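Local coordinates for protein type II restriction enzyme MspI (Moraxella sp., PDB 1YFI) that recognises the double-stranded DNA sequence 5'-CCGG-3' and cleaves it after the first cytosine, leaving terminal 5'-phosphates, at residues D11-D16 / G31-K36. Numbering follows the deposited sequence.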
ATOM      1  N   ASP E  11     -10.916 -11.693 -18.655  1.00 30.08           N
ATOM      2  CA  ASP E  11     -11.929 -12.643 -19.093  1.00 34.15           C
ATOM      3  C   ASP E  11     -12.357 -13.495 -17.892  1.00 34.91           C
ATOM      4  O   ASP E  11     -13.551 -13.736 -17.680  1.00 34.77           O
ATOM      5  CB  ASP E  11     -11.357 -13.521 -20.215  1.00 39.39           C
ATOM      6  CG  ASP E  11     -12.236 -14.722 -20.533  1.00 46.57           C
ATOM      7  OD1 ASP E  11     -13.405 -14.527 -20.940  1.00 50.52           O
ATOM      8  OD2 ASP E  11     -11.754 -15.868 -20.374  1.00 48.01           O
ATOM      9  N   ASP E  12     -11.381 -13.933 -17.099  1.00 35.35           N
ATOM     10  CA  ASP E  12     -11.660 -14.745 -15.918  1.00 34.96           C
ATOM     11  C   ASP E  12     -12.530 -13.996 -14.920  1.00 34.43           C
ATOM     12  O   ASP E  12     -13.437 -14.567 -14.317  1.00 35.17           O
ATOM     13  CB  ASP E  12     -10.360 -15.166 -15.227  1.00 36.59           C
ATOM     14  CG  ASP E  12      -9.613 -16.230 -15.994  1.00 37.29           C
ATOM     15  OD1 ASP E  12     -10.275 -17.161 -16.492  1.00 39.78           O
ATOM     16  OD2 ASP E  12      -8.371 -16.143 -16.091  1.00 38.99           O
ATOM     17  N   PHE E  13     -12.248 -12.715 -14.738  1.00 33.44           N
ATOM     18  CA  PHE E  13     -13.021 -11.912 -13.805  1.00 30.94           C
ATOM     19  C   PHE E  13     -14.243 -11.295 -14.475  1.00 31.47           C
ATOM     20  O   PHE E  13     -14.936 -10.474 -13.874  1.00 33.91           O
ATOM     21  CB  PHE E  13     -12.139 -10.820 -13.183  1.00 27.19           C
ATOM     22  CG  PHE E  13     -11.119 -11.351 -12.222  1.00 24.87           C
ATOM     23  CD1 PHE E  13      -9.948 -11.935 -12.678  1.00 24.74           C
ATOM     24  CD2 PHE E  13     -11.354 -11.313 -10.848  1.00 27.30           C
ATOM     25  CE1 PHE E  13      -9.019 -12.480 -11.781  1.00 26.01           C
ATOM     26  CE2 PHE E  13     -10.430 -11.854  -9.940  1.00 27.69           C
ATOM     27  CZ  PHE E  13      -9.259 -12.440 -10.414  1.00 26.64           C
ATOM     28  N   GLY E  14     -14.509 -11.703 -15.714  1.00 28.85           N
ATOM     29  CA  GLY E  14     -15.659 -11.194 -16.440  1.00 27.78           C
ATOM     30  C   GLY E  14     -15.831  -9.691 -16.367  1.00 30.06           C
ATOM     31  O   GLY E  14     -16.955  -9.195 -16.348  1.00 29.91           O
ATOM     32  N   ILE E  15     -14.715  -8.967 -16.340  1.00 30.78           N
ATOM     33  CA  ILE E  15     -14.730  -7.516 -16.267  1.00 31.55           C
ATOM     34  C   ILE E  15     -15.568  -6.841 -17.352  1.00 32.84           C
ATOM     35  O   ILE E  15     -16.162  -5.787 -17.112  1.00 33.01           O
ATOM     36  CB  ILE E  15     -13.292  -6.954 -16.342  1.00 33.08           C
ATOM     37  CG1 ILE E  15     -12.497  -7.415 -15.117  1.00 35.84           C
ATOM     38  CG2 ILE E  15     -13.322  -5.417 -16.439  1.00 30.16           C
ATOM     39  CD1 ILE E  15     -13.034  -6.887 -13.787  1.00 35.47           C
ATOM     40  N   ASP E  16     -15.614  -7.431 -18.543  1.00 34.24           N
ATOM     41  CA  ASP E  16     -16.374  -6.837 -19.637  1.00 34.18           C
ATOM     42  C   ASP E  16     -17.871  -7.070 -19.566  1.00 36.56           C
ATOM     43  O   ASP E  16     -18.640  -6.311 -20.155  1.00 36.30           O
ATOM     44  CB  ASP E  16     -15.845  -7.307 -20.984  1.00 31.77           C
ATOM     45  CG  ASP E  16     -14.437  -6.816 -21.257  1.00 31.66           C
ATOM     46  OD1 ASP E  16     -14.110  -5.678 -20.853  1.00 29.48           O
ATOM     47  OD2 ASP E  16     -13.664  -7.569 -21.884  1.00 31.37           O
ATOM     48  N   GLY E  31      -9.675  -4.945  -8.183  1.00 19.98           N
ATOM     49  CA  GLY E  31      -8.790  -5.106  -7.045  1.00 16.90           C
ATOM     50  C   GLY E  31      -8.336  -6.548  -6.896  1.00 17.58           C
ATOM     51  O   GLY E  31      -7.161  -6.811  -6.653  1.00 18.12           O
ATOM     52  N   LYS E  32      -9.270  -7.479  -7.042  1.00 16.83           N
ATOM     53  CA  LYS E  32      -8.964  -8.893  -6.943  1.00 19.29           C
ATOM     54  C   LYS E  32      -8.226  -9.368  -8.181  1.00 19.71           C
ATOM     55  O   LYS E  32      -7.365 -10.245  -8.099  1.00 21.95           O
ATOM     56  CB  LYS E  32     -10.247  -9.713  -6.776  1.00 21.64           C
ATOM     57  CG  LYS E  32     -10.769  -9.822  -5.338  1.00 29.51           C
ATOM     58  CD  LYS E  32      -9.881 -10.708  -4.430  1.00 31.95           C
ATOM     59  CE  LYS E  32      -8.653  -9.964  -3.885  1.00 35.70           C
ATOM     60  NZ  LYS E  32      -7.875 -10.761  -2.876  1.00 38.64           N
ATOM     61  N   LEU E  33      -8.564  -8.798  -9.334  1.00 17.89           N
ATOM     62  CA  LEU E  33      -7.909  -9.200 -10.572  1.00 16.79           C
ATOM     63  C   LEU E  33      -6.429  -8.831 -10.547  1.00 16.74           C
ATOM     64  O   LEU E  33      -5.577  -9.642 -10.896  1.00 15.43           O
ATOM     65  CB  LEU E  33      -8.594  -8.558 -11.787  1.00 14.87           C
ATOM     66  CG  LEU E  33      -7.970  -8.853 -13.156  1.00 13.78           C
ATOM     67  CD1 LEU E  33      -9.005  -8.660 -14.250  1.00 15.83           C
ATOM     68  CD2 LEU E  33      -6.765  -7.954 -13.380  1.00 12.55           C
ATOM     69  N   TYR E  34      -6.122  -7.616 -10.115  1.00 15.49           N
ATOM     70  CA  TYR E  34      -4.737  -7.194 -10.082  1.00 17.87           C
ATOM     71  C   TYR E  34      -3.874  -7.874  -9.028  1.00 18.08           C
ATOM     72  O   TYR E  34      -2.643  -7.803  -9.087  1.00 15.53           O
ATOM     73  CB  TYR E  34      -4.657  -5.665  -9.988  1.00 18.54           C
ATOM     74  CG  TYR E  34      -4.819  -5.058 -11.361  1.00 20.11           C
ATOM     75  CD1 TYR E  34      -6.078  -4.801 -11.890  1.00 20.83           C
ATOM     76  CD2 TYR E  34      -3.712  -4.866 -12.182  1.00 21.13           C
ATOM     77  CE1 TYR E  34      -6.233  -4.374 -13.206  1.00 22.96           C
ATOM     78  CE2 TYR E  34      -3.850  -4.442 -13.491  1.00 22.51           C
ATOM     79  CZ  TYR E  34      -5.111  -4.197 -14.002  1.00 24.17           C
ATOM     80  OH  TYR E  34      -5.243  -3.774 -15.305  1.00 20.42           O
ATOM     81  N   GLU E  35      -4.502  -8.541  -8.067  1.00 20.15           N
ATOM     82  CA  GLU E  35      -3.721  -9.248  -7.061  1.00 22.18           C
ATOM     83  C   GLU E  35      -3.318 -10.545  -7.752  1.00 22.40           C
ATOM     84  O   GLU E  35      -2.205 -11.035  -7.580  1.00 18.68           O
ATOM     85  CB  GLU E  35      -4.550  -9.555  -5.809  1.00 24.26           C
ATOM     86  CG  GLU E  35      -3.766 -10.325  -4.749  1.00 28.76           C
ATOM     87  CD  GLU E  35      -4.604 -10.804  -3.570  1.00 31.29           C
ATOM     88  OE1 GLU E  35      -5.074  -9.965  -2.774  1.00 35.68           O
ATOM     89  OE2 GLU E  35      -4.790 -12.032  -3.434  1.00 34.51           O
ATOM     90  N   LYS E  36      -4.234 -11.074  -8.564  1.00 23.57           N
ATOM     91  CA  LYS E  36      -3.983 -12.320  -9.290  1.00 26.70           C
ATOM     92  C   LYS E  36      -2.844 -12.127 -10.277  1.00 24.87           C
ATOM     93  O   LYS E  36      -2.017 -13.020 -10.461  1.00 23.70           O
ATOM     94  CB  LYS E  36      -5.236 -12.761 -10.048  1.00 27.98           C
ATOM     95  CG  LYS E  36      -5.602 -14.223  -9.862  1.00 31.46           C
ATOM     96  CD  LYS E  36      -4.859 -15.159 -10.795  1.00 34.96           C
ATOM     97  CE  LYS E  36      -5.394 -16.589 -10.647  1.00 35.37           C
ATOM     98  NZ  LYS E  36      -4.943 -17.495 -11.741  1.00 36.85           N
TER
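Phe13 lays one face of its ring on the backbone of helix 23-41 at Leu33. The CA of Leu33 stands 3.6 Å from the ring centroid and 15° off the normal, a CH-pi contact that a flat aromatic group can make by lying against a helix surface. With CG anti to the carbonyl carbon (chi1 -71°), the ring reaches across to the helix. The leucine side chain then crosses the ring at a slant: Leu33 CG packs 3.7 Å from Phe13 CD1, and Leu33 CD1 goes on to meet Ile15 CG1 at 3.8 Å. Phe13 and Ile15 can both face the same leucine because the chain turns between them. Gly14, which without a side chain takes up positive phi at little cost, is the C' residue of a Schellman motif that ends helix 4-12, with Gly14 N bonded to Asp11 O and Ile15 N to Tyr10 O. Leu33 also touches Leu9 and Tyr10, which extends the apolar seam along helix 4-12. At the border, lysines lend their aliphatic parts: Lys32 CB lies 3.8 Å from Phe13 CE2, while its NZ bends away to a salt bridge with Glu35 OE1. Lys36 brings CB and CG near Phe13 CZ, and its ammonium group pairs with Asp40 OD2 in a salt bridge.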